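Side-chain contacts in radical SAM domain protein (Methanothrix thermoacetophila, PDB 6Y1X), which probably uses S-adenosylmethionine and iron-sulfur clusters to install the carbide of NifB-co, the precursor of the nitrogenase iron-molybdenum cofactor: residues Leu53-Lys58 / Phe122-Leu127; Asp152-Gly157 / Arg210-Lys215; Asp69-Asn74 / Pro78-Arg83. One frame throughout, in Å; residues are numbered along the deposited sequence. Where two conformers were deposited one is given.

Interaction 1. Residues Leu53-Lys58 / Phe122-Leu127; sequences LPVAPK and FETLRL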
ATOM      1  N   LEU A  53      -2.219  -1.082 -12.706  1.00 23.30           N
ATOM      2  CA  LEU A  53      -1.834  -0.232 -13.825  1.00 20.80           C
ATOM      3  C   LEU A  53      -0.562   0.505 -13.451  1.00 23.77           C
ATOM      4  O   LEU A  53      -0.600   1.401 -12.593  1.00 24.29           O
ATOM      5  CB  LEU A  53      -2.950   0.754 -14.167  1.00 20.11           C
ATOM      6  CG  LEU A  53      -4.252   0.080 -14.602  1.00 24.57           C
ATOM      7  CD1 LEU A  53      -5.349   1.112 -14.798  1.00 26.23           C
ATOM      8  CD2 LEU A  53      -4.054  -0.745 -15.867  1.00 30.16           C
ATOM      9  N   PRO A  54       0.572   0.178 -14.054  1.00 24.05           N
ATOM     10  CA  PRO A  54       1.848   0.801 -13.649  1.00 22.52           C
ATOM     11  C   PRO A  54       2.021   2.183 -14.273  1.00 27.39           C
ATOM     12  O   PRO A  54       2.737   2.391 -15.253  1.00 28.35           O
ATOM     13  CB  PRO A  54       2.884  -0.204 -14.155  1.00 20.70           C
ATOM     14  CG  PRO A  54       2.229  -0.803 -15.371  1.00 27.84           C
ATOM     15  CD  PRO A  54       0.764  -0.891 -15.051  1.00 24.88           C
ATOM     16  N   VAL A  55       1.346   3.166 -13.676  1.00 28.91           N
ATOM     17  CA  VAL A  55       1.309   4.532 -14.191  1.00 24.49           C
ATOM     18  C   VAL A  55       2.068   5.509 -13.311  1.00 26.02           C
ATOM     19  O   VAL A  55       2.079   6.712 -13.610  1.00 21.42           O
ATOM     20  CB  VAL A  55      -0.140   5.018 -14.393  1.00 24.89           C
ATOM     21  CG1 VAL A  55      -0.868   4.139 -15.395  1.00 17.69           C
ATOM     22  CG2 VAL A  55      -0.887   5.023 -13.067  1.00 17.96           C
ATOM     23  N   ALA A  56       2.702   5.043 -12.237  1.00 20.11           N
ATOM     24  CA  ALA A  56       3.166   5.906 -11.151  1.00 20.67           C
ATOM     25  C   ALA A  56       4.638   5.640 -10.858  1.00 18.79           C
ATOM     26  O   ALA A  56       4.975   5.051  -9.827  1.00 19.62           O
ATOM     27  CB  ALA A  56       2.323   5.696  -9.892  1.00 17.36           C
ATOM     28  N   PRO A  57       5.549   6.077 -11.743  1.00 15.46           N
ATOM     29  CA  PRO A  57       6.958   5.683 -11.592  1.00 21.24           C
ATOM     30  C   PRO A  57       7.706   6.406 -10.482  1.00 19.00           C
ATOM     31  O   PRO A  57       8.640   5.837  -9.909  1.00 20.60           O
ATOM     32  CB  PRO A  57       7.555   6.021 -12.964  1.00 16.13           C
ATOM     33  CG  PRO A  57       6.716   7.155 -13.458  1.00 18.83           C
ATOM     34  CD  PRO A  57       5.317   6.796 -13.010  1.00 17.63           C
ATOM     35  N   LYS A  58       7.360   7.654 -10.188  1.00 16.90           N
ATOM     36  CA  LYS A  58       8.112   8.395  -9.184  1.00 20.65           C
ATOM     37  C   LYS A  58       7.750   7.914  -7.784  1.00 19.70           C
ATOM     38  O   LYS A  58       6.609   7.536  -7.510  1.00 18.46           O
ATOM     39  CB  LYS A  58       7.847   9.897  -9.287  1.00 21.44           C
ATOM     40  CG  LYS A  58       8.152  10.498 -10.648  1.00 31.57           C
ATOM     41  CD  LYS A  58       8.037  12.013 -10.611  1.00 39.42           C
ATOM     42  CE  LYS A  58       6.598  12.466 -10.487  1.00 51.11           C
ATOM     43  NZ  LYS A  58       6.487  13.946 -10.630  1.00 61.89           N
ATOM     44  N   PHE A 122      -4.000   9.848 -10.691  1.00 21.51           N
ATOM     45  CA  PHE A 122      -5.328  10.436 -10.583  1.00 26.66           C
ATOM     46  C   PHE A 122      -6.000  10.520 -11.944  1.00 28.67           C
ATOM     47  O   PHE A 122      -7.213  10.317 -12.058  1.00 28.44           O
ATOM     48  CB  PHE A 122      -5.218  11.808  -9.919  1.00 23.83           C
ATOM     49  CG  PHE A 122      -4.538  11.761  -8.584  1.00 24.97           C
ATOM     50  CD1 PHE A 122      -5.269  11.525  -7.429  1.00 26.79           C
ATOM     51  CD2 PHE A 122      -3.160  11.883  -8.487  1.00 26.47           C
ATOM     52  CE1 PHE A 122      -4.645  11.455  -6.202  1.00 26.24           C
ATOM     53  CE2 PHE A 122      -2.525  11.806  -7.262  1.00 23.86           C
ATOM     54  CZ  PHE A 122      -3.267  11.594  -6.118  1.00 25.59           C
ATOM     55  N   GLU A 123      -5.223  10.819 -12.988  1.00 25.52           N
ATOM     56  CA  GLU A 123      -5.786  10.858 -14.331  1.00 29.50           C
ATOM     57  C   GLU A 123      -6.229   9.472 -14.781  1.00 31.35           C
ATOM     58  O   GLU A 123      -7.276   9.324 -15.422  1.00 33.03           O
ATOM     59  CB  GLU A 123      -4.766  11.445 -15.305  1.00 32.80           C
ATOM     60  CG  GLU A 123      -5.303  11.687 -16.697  1.00 52.98           C
ATOM     61  CD  GLU A 123      -6.643  12.399 -16.683  1.00 73.58           C
ATOM     62  OE1 GLU A 123      -7.602  11.864 -17.278  1.00 80.21           O
ATOM     63  OE2 GLU A 123      -6.740  13.484 -16.068  1.00 79.33           O
ATOM     64  N   THR A 124      -5.452   8.444 -14.438  1.00 22.52           N
ATOM     65  CA  THR A 124      -5.788   7.082 -14.839  1.00 24.97           C
ATOM     66  C   THR A 124      -7.067   6.601 -14.162  1.00 29.39           C
ATOM     67  O   THR A 124      -7.982   6.100 -14.825  1.00 29.19           O
ATOM     68  CB  THR A 124      -4.637   6.138 -14.496  1.00 24.01           C
ATOM     69  OG1 THR A 124      -3.472   6.507 -15.243  1.00 28.46           O
ATOM     70  CG2 THR A 124      -5.014   4.707 -14.825  1.00 21.70           C
ATOM     71  N   LEU A 125      -7.154   6.760 -12.840  1.00 24.03           N
ATOM     72  CA  LEU A 125      -8.320   6.257 -12.126  1.00 24.42           C
ATOM     73  C   LEU A 125      -9.560   7.081 -12.431  1.00 24.47           C
ATOM     74  O   LEU A 125     -10.680   6.570 -12.332  1.00 26.38           O
ATOM     75  CB  LEU A 125      -8.047   6.237 -10.628  1.00 27.64           C
ATOM     76  CG  LEU A 125      -7.013   5.197 -10.208  1.00 25.93           C
ATOM     77  CD1 LEU A 125      -6.712   5.365  -8.747  1.00 30.11           C
ATOM     78  CD2 LEU A 125      -7.499   3.783 -10.508  1.00 22.52           C
ATOM     79  N   ARG A 126      -9.383   8.351 -12.796  1.00 26.07           N
ATOM     80  CA  ARG A 126     -10.505   9.140 -13.285  1.00 31.52           C
ATOM     81  C   ARG A 126     -11.014   8.596 -14.616  1.00 36.43           C
ATOM     82  O   ARG A 126     -12.228   8.516 -14.839  1.00 39.49           O
ATOM     83  CB  ARG A 126     -10.088  10.604 -13.419  1.00 32.86           C
ATOM     84  CG  ARG A 126     -11.205  11.533 -13.839  1.00 47.90           C
ATOM     85  CD  ARG A 126     -10.663  12.862 -14.335  1.00 58.47           C
ATOM     86  NE  ARG A 126      -9.919  12.721 -15.586  1.00 64.20           N
ATOM     87  CZ  ARG A 126     -10.479  12.701 -16.793  1.00 68.13           C
ATOM     88  NH1 ARG A 126     -11.796  12.806 -16.919  1.00 73.43           N
ATOM     89  NH2 ARG A 126      -9.725  12.573 -17.876  1.00 66.16           N
ATOM     90  N   LEU A 127     -10.100   8.207 -15.509  1.00 28.42           N
ATOM     91  CA  LEU A 127     -10.509   7.629 -16.786  1.00 31.23           C
ATOM     92  C   LEU A 127     -11.181   6.273 -16.598  1.00 31.27           C
ATOM     93  O   LEU A 127     -12.225   6.003 -17.201  1.00 32.32           O
ATOM     94  CB  LEU A 127      -9.303   7.488 -17.715  1.00 31.22           C
ATOM     95  CG  LEU A 127      -8.688   8.739 -18.344  1.00 32.05           C
ATOM     96  CD1 LEU A 127      -7.417   8.369 -19.095  1.00 34.80           C
ATOM     97  CD2 LEU A 127      -9.679   9.421 -19.276  1.00 34.82           C
TER
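Thr124 lies over the side chains of Leu53 and Val55 and divides its two branches between them. Its methyl CG2 meets the tip of Leu53, CD1 to CG2 3.6 Å, where the two side chains pass at a slant. Its hydroxyl end faces Val55 instead, the two approaching tip to tip: OG1 stands 3.5 Å from Val55 CG1 and 3.7 Å from Val55 CG2, so the oxygen sits against both methyls of the valine. The rotation of Thr124 explains the division, since OG1 lies anti to its own carbonyl carbon (chi1 -63°) while CG2 lies anti to the backbone N. Between the two segments Thr124 carries nearly all of the helix side, 63 Å² of the 128 Å² buried; the closest CA atoms, of Val55 and Thr124, remain 7.6 Å apart. Pro87 and Ala90 of helix 87-100 touch Thr124 and Val55 respectively, and Val94 of the same helix touches Leu53. On the sheet side, Val107 and Val109 of strand 104-109 lie against Leu53 and Val55. Helix 119-131 packs here on the loop that leaves edge strand 49-52 of the radical SAM parallel sheet, with the Leu53 side chain about 10 Å from a bound cluster. All three touching residues are buried, and the one polar side-chain atom among them, Thr124 OG1, is bonded within its own helix to Glu120 O. The chemistry is therefore that of apolar packing: the hydroxyl has its partner one turn back, and what it presents to the loop is ordinary van der Waals contact with valine methyls.

Interaction 2. Residues Asp152-Gly157 / Arg210-Lys215; sequences DLDRIG and RKKIVK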
ATOM      1  N   ASP A 152      -8.839  14.088  -3.311  1.00 30.13           N
ATOM      2  CA  ASP A 152      -8.860  13.720  -4.725  1.00 30.06           C
ATOM      3  C   ASP A 152      -9.283  12.270  -4.909  1.00 33.89           C
ATOM      4  O   ASP A 152     -10.094  11.955  -5.789  1.00 32.33           O
ATOM      5  CB  ASP A 152      -7.487  13.952  -5.351  1.00 33.74           C
ATOM      6  CG  ASP A 152      -7.123  15.415  -5.432  1.00 52.17           C
ATOM      7  OD1 ASP A 152      -8.015  16.263  -5.211  1.00 59.62           O
ATOM      8  OD2 ASP A 152      -5.942  15.716  -5.710  1.00 57.05           O
ATOM      9  N   LEU A 153      -8.730  11.369  -4.092  1.00 27.44           N
ATOM     10  CA  LEU A 153      -9.061   9.951  -4.205  1.00 23.58           C
ATOM     11  C   LEU A 153     -10.548   9.732  -3.989  1.00 23.92           C
ATOM     12  O   LEU A 153     -11.195   8.973  -4.721  1.00 28.90           O
ATOM     13  CB  LEU A 153      -8.256   9.149  -3.184  1.00 21.65           C
ATOM     14  CG  LEU A 153      -6.752   9.047  -3.410  1.00 24.49           C
ATOM     15  CD1 LEU A 153      -6.108   8.300  -2.256  1.00 23.97           C
ATOM     16  CD2 LEU A 153      -6.442   8.364  -4.732  1.00 21.14           C
ATOM     17  N   ASP A 154     -11.096  10.358  -2.948  1.00 25.81           N
ATOM     18  CA  ASP A 154     -12.528  10.285  -2.687  1.00 28.79           C
ATOM     19  C   ASP A 154     -13.337  10.808  -3.858  1.00 32.53           C
ATOM     20  O   ASP A 154     -14.325  10.193  -4.270  1.00 35.81           O
ATOM     21  CB  ASP A 154     -12.870  11.121  -1.461  1.00 30.44           C
ATOM     22  CG  ASP A 154     -14.173  10.706  -0.796  1.00 39.45           C
ATOM     23  OD1 ASP A 154     -14.856   9.797  -1.307  1.00 40.99           O
ATOM     24  OD2 ASP A 154     -14.548  11.342   0.218  1.00 45.16           O
ATOM     25  N   ARG A 155     -12.918  11.934  -4.423  1.00 31.06           N
ATOM     26  CA  ARG A 155     -13.729  12.556  -5.460  1.00 37.30           C
ATOM     27  C   ARG A 155     -13.715  11.697  -6.727  1.00 35.64           C
ATOM     28  O   ARG A 155     -14.699  11.678  -7.472  1.00 33.87           O
ATOM     29  CB  ARG A 155     -13.240  13.983  -5.709  1.00 48.66           C
ATOM     30  CG  ARG A 155     -14.144  14.851  -6.571  1.00 64.45           C
ATOM     31  CD  ARG A 155     -13.545  16.260  -6.711  1.00 75.71           C
ATOM     32  NE  ARG A 155     -12.328  16.253  -7.521  1.00 80.07           N
ATOM     33  CZ  ARG A 155     -11.050  16.263  -7.157  1.00 80.41           C
ATOM     34  NH1 ARG A 155     -10.644  16.278  -5.894  1.00 79.79           N
ATOM     35  NH2 ARG A 155     -10.154  16.270  -8.132  1.00 81.57           N
ATOM     36  N   ILE A 156     -12.582  11.036  -7.030  1.00 35.12           N
ATOM     37  CA  ILE A 156     -12.491  10.167  -8.214  1.00 36.15           C
ATOM     38  C   ILE A 156     -13.074   8.771  -8.006  1.00 35.17           C
ATOM     39  O   ILE A 156     -13.120   7.988  -8.966  1.00 28.31           O
ATOM     40  CB  ILE A 156     -11.052   9.969  -8.739  1.00 43.54           C
ATOM     41  CG1 ILE A 156     -10.220   9.080  -7.807  1.00 49.79           C
ATOM     42  CG2 ILE A 156     -10.373  11.310  -8.998  1.00 42.38           C
ATOM     43  CD1 ILE A 156      -8.736   9.043  -8.168  1.00 52.65           C
ATOM     44  N   GLY A 157     -13.507   8.424  -6.794  1.00 24.09           N
ATOM     45  CA  GLY A 157     -14.194   7.166  -6.552  1.00 30.73           C
ATOM     46  C   GLY A 157     -13.386   6.022  -5.966  1.00 31.85           C
ATOM     47  O   GLY A 157     -13.881   4.888  -5.943  1.00 34.26           O
ATOM     48  N   ARG A 210     -13.823   9.210   5.854  1.00 28.93           N
ATOM     49  CA  ARG A 210     -14.513   9.269   4.574  1.00 30.75           C
ATOM     50  C   ARG A 210     -15.056   7.910   4.153  1.00 36.01           C
ATOM     51  O   ARG A 210     -15.369   7.715   2.971  1.00 37.03           O
ATOM     52  CB  ARG A 210     -13.595   9.840   3.492  1.00 27.87           C
ATOM     53  CG  ARG A 210     -13.247  11.300   3.715  1.00 31.41           C
ATOM     54  CD  ARG A 210     -12.122  11.759   2.807  1.00 33.05           C
ATOM     55  NE  ARG A 210     -11.899  13.196   2.932  1.00 31.14           N
ATOM     56  CZ  ARG A 210     -12.449  14.111   2.143  1.00 42.62           C
ATOM     57  NH1 ARG A 210     -13.266  13.745   1.164  1.00 45.65           N
ATOM     58  NH2 ARG A 210     -12.186  15.393   2.340  1.00 54.93           N
ATOM     59  N   LYS A 211     -15.130   6.966   5.095  1.00 29.43           N
ATOM     60  CA  LYS A 211     -15.736   5.650   4.886  0.53 34.04           C
ATOM     61  C   LYS A 211     -14.981   4.820   3.849  1.00 34.50           C
ATOM     62  O   LYS A 211     -15.569   3.965   3.182  1.00 36.54           O
ATOM     63  CB  LYS A 211     -17.216   5.775   4.505  0.53 34.69           C
ATOM     64  CG  LYS A 211     -18.077   6.405   5.593  0.53 33.16           C
ATOM     65  CD  LYS A 211     -19.550   6.390   5.219  0.53 35.18           C
ATOM     66  N   LYS A 212     -13.678   5.055   3.709  1.00 30.78           N
ATOM     67  CA  LYS A 212     -12.847   4.214   2.861  1.00 22.29           C
ATOM     68  C   LYS A 212     -12.456   2.948   3.611  1.00 25.32           C
ATOM     69  O   LYS A 212     -12.316   2.946   4.836  1.00 26.45           O
ATOM     70  CB  LYS A 212     -11.581   4.944   2.403  1.00 20.46           C
ATOM     71  CG  LYS A 212     -11.823   6.296   1.757  1.00 22.92           C
ATOM     72  CD  LYS A 212     -12.836   6.190   0.638  1.00 25.20           C
ATOM     73  CE  LYS A 212     -13.158   7.557   0.073  1.00 28.75           C
ATOM     74  NZ  LYS A 212     -14.161   7.486  -1.025  1.00 35.76           N
ATOM     75  N   ILE A 213     -12.293   1.862   2.866  1.00 23.74           N
ATOM     76  CA  ILE A 213     -11.867   0.596   3.445  1.00 20.74           C
ATOM     77  C   ILE A 213     -10.347   0.573   3.413  1.00 22.21           C
ATOM     78  O   ILE A 213      -9.739   0.609   2.339  1.00 25.80           O
ATOM     79  CB  ILE A 213     -12.449  -0.596   2.673  1.00 25.69           C
ATOM     80  CG1 ILE A 213     -13.961  -0.423   2.495  1.00 25.58           C
ATOM     81  CG2 ILE A 213     -12.117  -1.900   3.388  1.00 26.28           C
ATOM     82  CD1 ILE A 213     -14.708  -0.242   3.797  1.00 24.20           C
ATOM     83  N   VAL A 214      -9.733   0.517   4.589  1.00 18.95           N
ATOM     84  CA  VAL A 214      -8.295   0.697   4.729  1.00 17.65           C
ATOM     85  C   VAL A 214      -7.644  -0.632   5.082  1.00 20.62           C
ATOM     86  O   VAL A 214      -8.052  -1.300   6.040  1.00 19.93           O
ATOM     87  CB  VAL A 214      -7.963   1.768   5.777  1.00 15.42           C
ATOM     88  CG1 VAL A 214      -6.443   1.871   5.976  1.00 15.87           C
ATOM     89  CG2 VAL A 214      -8.549   3.102   5.354  1.00 17.67           C
ATOM     90  N   LYS A 215      -6.634  -1.003   4.306  1.00 19.41           N
ATOM     91  CA  LYS A 215      -5.749  -2.116   4.614  0.56 19.88           C
ATOM     92  C   LYS A 215      -4.373  -1.561   4.953  1.00 17.44           C
ATOM     93  O   LYS A 215      -3.887  -0.647   4.285  1.00 18.22           O
ATOM     94  CB  LYS A 215      -5.677  -3.083   3.430  0.56 19.73           C
ATOM     95  CG  LYS A 215      -4.481  -4.020   3.401  0.56 21.73           C
ATOM     96  CD  LYS A 215      -4.723  -5.125   2.373  0.56 25.47           C
ATOM     97  CE  LYS A 215      -3.433  -5.658   1.781  0.56 25.08           C
ATOM     98  NZ  LYS A 215      -2.805  -4.680   0.850  0.56 28.70           N
TER
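Asp154 offers one carboxylate oxygen to each of two basic residues, Arg210 and Lys212, and so ties the end of helix 146-156 to the chain that runs from helix 189-209 into strand 213-220. OD2 accepts a hydrogen bond from Arg210 NH1, part of a salt bridge of 2.9 Å, with an N-H...O angle of 151°. The bond uses the anti lone pair of OD2 and lies in the guanidinium plane; with the carboxylate and guanidinium planes 86° apart and only NH1 bonded to the carboxylate, the contact is single and not two-pronged. An extended chain from CG to NE runs past OD2, with CD of Arg210 3.6 Å from that oxygen. OD1 is paired with Lys212 NZ; the modelled separation of 2.4 Å is too short to be taken literally, and the salt bridge is sound only as a pairing. Lys212 gets there by bending at chi2 (-52°), after which its chain runs straight to the amine.

The donors have further partners: Arg210 NE is held by Glu206, its strongest polar partner, and Lys212 NZ also bonds to Val158 O, just beyond the helix. Each helix is closed by a Schellman motif, with Gly157 and Lys211 at the positive-phi positions. Losing the Asp154 carboxylate to an alanine is likely to leave Arg210 NH1 and Lys212 NZ without their common anion, the lysine keeping Val158 O and the arginine Glu206. Two cations flank the Asp154 carboxylate and probably keep it ionised, outweighing the unfavourable effect of the nearby C-terminal helix end, and the contact is in essence an electrostatic join.

Interaction 3. Residues Asp69-Asn74 / Pro78-Arg83; sequences DFDCVN and PGVTSR. With SF4 (iron/sulfur cluster), chain D.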
ATOM      1  N   ASP A  69      14.903   0.238  -8.915  1.00 23.46           N
ATOM      2  CA  ASP A  69      14.754  -0.386 -10.228  1.00 30.66           C
ATOM      3  C   ASP A  69      13.485  -1.221 -10.316  1.00 34.84           C
ATOM      4  O   ASP A  69      12.946  -1.425 -11.412  1.00 34.59           O
ATOM      5  CB  ASP A  69      15.958  -1.281 -10.527  1.00 33.43           C
ATOM      6  CG  ASP A  69      17.236  -0.500 -10.752  1.00 41.18           C
ATOM      7  OD1 ASP A  69      17.187   0.751 -10.776  1.00 42.33           O
ATOM      8  OD2 ASP A  69      18.296  -1.149 -10.900  1.00 39.13           O
ATOM      9  N   PHE A  70      12.998  -1.714  -9.184  1.00 25.43           N
ATOM     10  CA  PHE A  70      11.948  -2.716  -9.157  1.00 22.68           C
ATOM     11  C   PHE A  70      10.649  -2.124  -8.622  1.00 21.92           C
ATOM     12  O   PHE A  70      10.659  -1.235  -7.765  1.00 24.46           O
ATOM     13  CB  PHE A  70      12.371  -3.925  -8.318  1.00 23.41           C
ATOM     14  CG  PHE A  70      13.692  -4.518  -8.735  1.00 27.80           C
ATOM     15  CD1 PHE A  70      13.878  -4.999 -10.021  1.00 25.45           C
ATOM     16  CD2 PHE A  70      14.740  -4.604  -7.838  1.00 27.62           C
ATOM     17  CE1 PHE A  70      15.083  -5.535 -10.402  1.00 27.56           C
ATOM     18  CE2 PHE A  70      15.952  -5.146  -8.216  1.00 32.53           C
ATOM     19  CZ  PHE A  70      16.122  -5.614  -9.499  1.00 32.65           C
ATOM     20  N   ASP A  71       9.533  -2.612  -9.169  1.00 19.22           N
ATOM     21  CA  ASP A  71       8.210  -2.160  -8.752  1.00 19.01           C
ATOM     22  C   ASP A  71       8.087  -2.200  -7.236  1.00 21.49           C
ATOM     23  O   ASP A  71       8.550  -3.145  -6.590  1.00 20.56           O
ATOM     24  CB  ASP A  71       7.120  -3.036  -9.371  1.00 18.77           C
ATOM     25  CG  ASP A  71       7.036  -2.889 -10.872  1.00 21.70           C
ATOM     26  OD1 ASP A  71       7.867  -2.157 -11.452  1.00 21.41           O
ATOM     27  OD2 ASP A  71       6.116  -3.488 -11.462  1.00 27.21           O
ATOM     28  N   CYS A  72       7.490  -1.143  -6.677  1.00 20.57           N
ATOM     29  CA  CYS A  72       7.376  -0.955  -5.234  1.00 22.41           C
ATOM     30  C   CYS A  72       7.095  -2.267  -4.511  1.00 18.10           C
ATOM     31  O   CYS A  72       6.006  -2.836  -4.629  1.00 16.83           O
ATOM     32  CB  CYS A  72       6.282   0.063  -4.920  1.00 20.36           C
ATOM     33  SG  CYS A  72       6.007   0.269  -3.154  1.00 19.22           S
ATOM     34  N   VAL A  73       8.086  -2.755  -3.762  1.00 16.18           N
ATOM     35  CA  VAL A  73       7.998  -4.082  -3.171  1.00 20.06           C
ATOM     36  C   VAL A  73       6.996  -4.156  -2.028  1.00 18.40           C
ATOM     37  O   VAL A  73       6.693  -5.255  -1.552  1.00 21.83           O
ATOM     38  CB  VAL A  73       9.417  -4.508  -2.728  1.00 22.06           C
ATOM     39  CG1 VAL A  73       9.930  -3.603  -1.615  1.00 16.44           C
ATOM     40  CG2 VAL A  73       9.487  -5.993  -2.364  1.00 27.86           C
ATOM     41  N   ASN A  74       6.437  -3.024  -1.593  1.00 23.36           N
ATOM     42  CA  ASN A  74       5.370  -3.091  -0.599  1.00 21.79           C
ATOM     43  C   ASN A  74       4.127  -3.760  -1.165  1.00 23.53           C
ATOM     44  O   ASN A  74       3.370  -4.391  -0.420  1.00 23.07           O
ATOM     45  CB  ASN A  74       5.011  -1.697  -0.083  1.00 21.59           C
ATOM     46  CG  ASN A  74       6.128  -1.065   0.719  1.00 24.97           C
ATOM     47  OD1 ASN A  74       6.967  -1.759   1.292  1.00 21.95           O
ATOM     48  ND2 ASN A  74       6.139   0.263   0.772  1.00 27.95           N
ATOM     49  N   PRO A  78       8.978  -9.377  -5.474  1.00 26.18           N
ATOM     50  CA  PRO A  78      10.250  -8.667  -5.636  1.00 27.16           C
ATOM     51  C   PRO A  78      10.820  -8.829  -7.034  1.00 27.44           C
ATOM     52  O   PRO A  78      10.558  -9.800  -7.749  1.00 23.47           O
ATOM     53  CB  PRO A  78      11.162  -9.326  -4.596  1.00 25.78           C
ATOM     54  CG  PRO A  78      10.602 -10.689  -4.425  1.00 26.58           C
ATOM     55  CD  PRO A  78       9.112 -10.560  -4.606  1.00 24.82           C
ATOM     56  N   GLY A  79      11.644  -7.855  -7.406  1.00 23.10           N
ATOM     57  CA  GLY A  79      12.521  -7.986  -8.549  1.00 28.60           C
ATOM     58  C   GLY A  79      11.831  -7.786  -9.875  1.00 28.94           C
ATOM     59  O   GLY A  79      12.384  -8.170 -10.912  1.00 27.04           O
ATOM     60  N   VAL A  80      10.636  -7.186  -9.874  1.00 26.53           N
ATOM     61  CA  VAL A  80       9.812  -7.025 -11.068  1.00 26.08           C
ATOM     62  C   VAL A  80      10.047  -5.634 -11.629  1.00 24.79           C
ATOM     63  O   VAL A  80      10.102  -4.653 -10.877  1.00 23.36           O
ATOM     64  CB  VAL A  80       8.320  -7.249 -10.752  1.00 29.56           C
ATOM     65  CG1 VAL A  80       7.455  -6.951 -11.971  1.00 31.07           C
ATOM     66  CG2 VAL A  80       8.094  -8.672 -10.291  1.00 36.58           C
ATOM     67  N   THR A  81      10.154  -5.539 -12.951  1.00 20.72           N
ATOM     68  CA  THR A  81      10.266  -4.272 -13.668  1.00 24.11           C
ATOM     69  C   THR A  81       9.085  -4.152 -14.625  1.00 22.56           C
ATOM     70  O   THR A  81       9.034  -4.852 -15.640  1.00 20.99           O
ATOM     71  CB  THR A  81      11.597  -4.177 -14.414  1.00 25.61           C
ATOM     72  OG1 THR A  81      12.675  -4.264 -13.475  1.00 25.54           O
ATOM     73  CG2 THR A  81      11.695  -2.866 -15.171  1.00 26.15           C
ATOM     74  N   SER A  82       8.136  -3.279 -14.312  1.00 20.52           N
ATOM     75  CA  SER A  82       6.991  -3.089 -15.188  1.00 22.51           C
ATOM     76  C   SER A  82       7.281  -2.011 -16.224  1.00 26.50           C
ATOM     77  O   SER A  82       8.005  -1.044 -15.969  1.00 29.33           O
ATOM     78  CB  SER A  82       5.743  -2.697 -14.393  1.00 27.44           C
ATOM     79  OG  SER A  82       5.251  -3.782 -13.623  1.00 26.29           O
ATOM     80  N   ARG A  83       6.705  -2.196 -17.406  1.00 23.37           N
ATOM     81  CA  ARG A  83       6.642  -1.118 -18.380  1.00 21.63           C
ATOM     82  C   ARG A  83       5.710  -0.025 -17.876  1.00 22.41           C
ATOM     83  O   ARG A  83       4.567  -0.296 -17.500  1.00 23.19           O
ATOM     84  CB  ARG A  83       6.155  -1.670 -19.718  1.00 29.95           C
ATOM     85  CG  ARG A  83       5.922  -0.626 -20.781  1.00 37.89           C
ATOM     86  CD  ARG A  83       5.193  -1.221 -21.977  1.00 44.40           C
ATOM     87  NE  ARG A  83       4.660  -0.191 -22.868  1.00 47.25           N
TER
HETATM   88 FE1  SF4 D 302      10.557   1.615  -2.885  1.00 30.46          FE
HETATM   89 FE2  SF4 D 302       9.498   2.350  -0.519  1.00 31.68          FE
HETATM   90 FE3  SF4 D 302       7.873   1.450  -2.513  1.00 29.31          FE
HETATM   91 FE4  SF4 D 302       9.073   3.892  -2.707  1.00 32.20          FE
HETATM   92  S1  SF4 D 302       7.490   3.271  -1.158  1.00 17.35           S
HETATM   93  S2  SF4 D 302       8.939   2.306  -4.365  1.00 16.68           S
HETATM   94  S3  SF4 D 302      11.101   3.507  -1.694  1.00 20.44           S
HETATM   95  S4  SF4 D 302       9.471   0.228  -1.407  1.00 17.64           S
HETATM   96  O   HOH W   1       9.529  -5.634  -7.483  1.00 27.28           O
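Asp71 hydrogen-bonds to Val80 and Ser82 through both its backbone and its carboxylate. Its N-H donates to Val80 O at 2.7 Å, with a nearly straight angle of 164°. The carboxylate then reaches Ser82 with both oxygens: OD1 accepts from Ser82 N at 3.1 Å, on the syn side and 28° out of the carboxylate plane, while OD2 accepts from the Ser82 hydroxyl, whose modelled OG to OD2 distance of 2.3 Å is doubtfully short. A water adds a further link, donating to Asp71 O and accepting from Val80 N. Val80 CG1, anti to the backbone N, rests 3.7 Å from Asp71 OD2.

Phe70 lays one ring face over Gly79, whose CA makes a CH-pi contact 3.8 Å from the ring centroid and 21° off the normal; Asp69 CB covers the opposite face. Val80 O lies at the ring edge, also 3.2 Å from Phe70 CA.

Next along the chain, Cys72 SG binds FE3 of a [4Fe-4S] cluster at 2.3 Å. Cys59, Cys63 and Cys66, the radical SAM CX3CX2C motif, ligate its other three irons; Cys72 supplies the fourth ligand, at the iron that S-adenosylmethionine would probably occupy in the active enzyme. The two segments are parts of one irregular loop, folded back on itself, between strand 61-63 and helix 87-100, with Pro112 from the loop after strand 104-109 against Asp71, and Pro54, following strand 49-52, against Ser82.

In the fold
All three contacts belong to the radical SAM part of the protein, and interaction 3 is nested in the loop that interaction 1 closes. Interactions 1 and 2 meet where helices 119-131 and 146-156 pack: Leu125 CB lies 3.8 Å from Ile156 CD1, and Phe122 CE1 3.9 Å from Leu153 CD2. Interactions 1 and 3 touch through Pro54, whose CB is 3.8 Å from Ser82 CB. Interactions 2 and 3 lie on opposite sides of the chain's centre, their centres about 25 Å apart. Only interaction 3 ligates a cluster; in the segments of interaction 2, Lys215 touches the other, while the Lys212 side chain stays about 12 Å from a cluster.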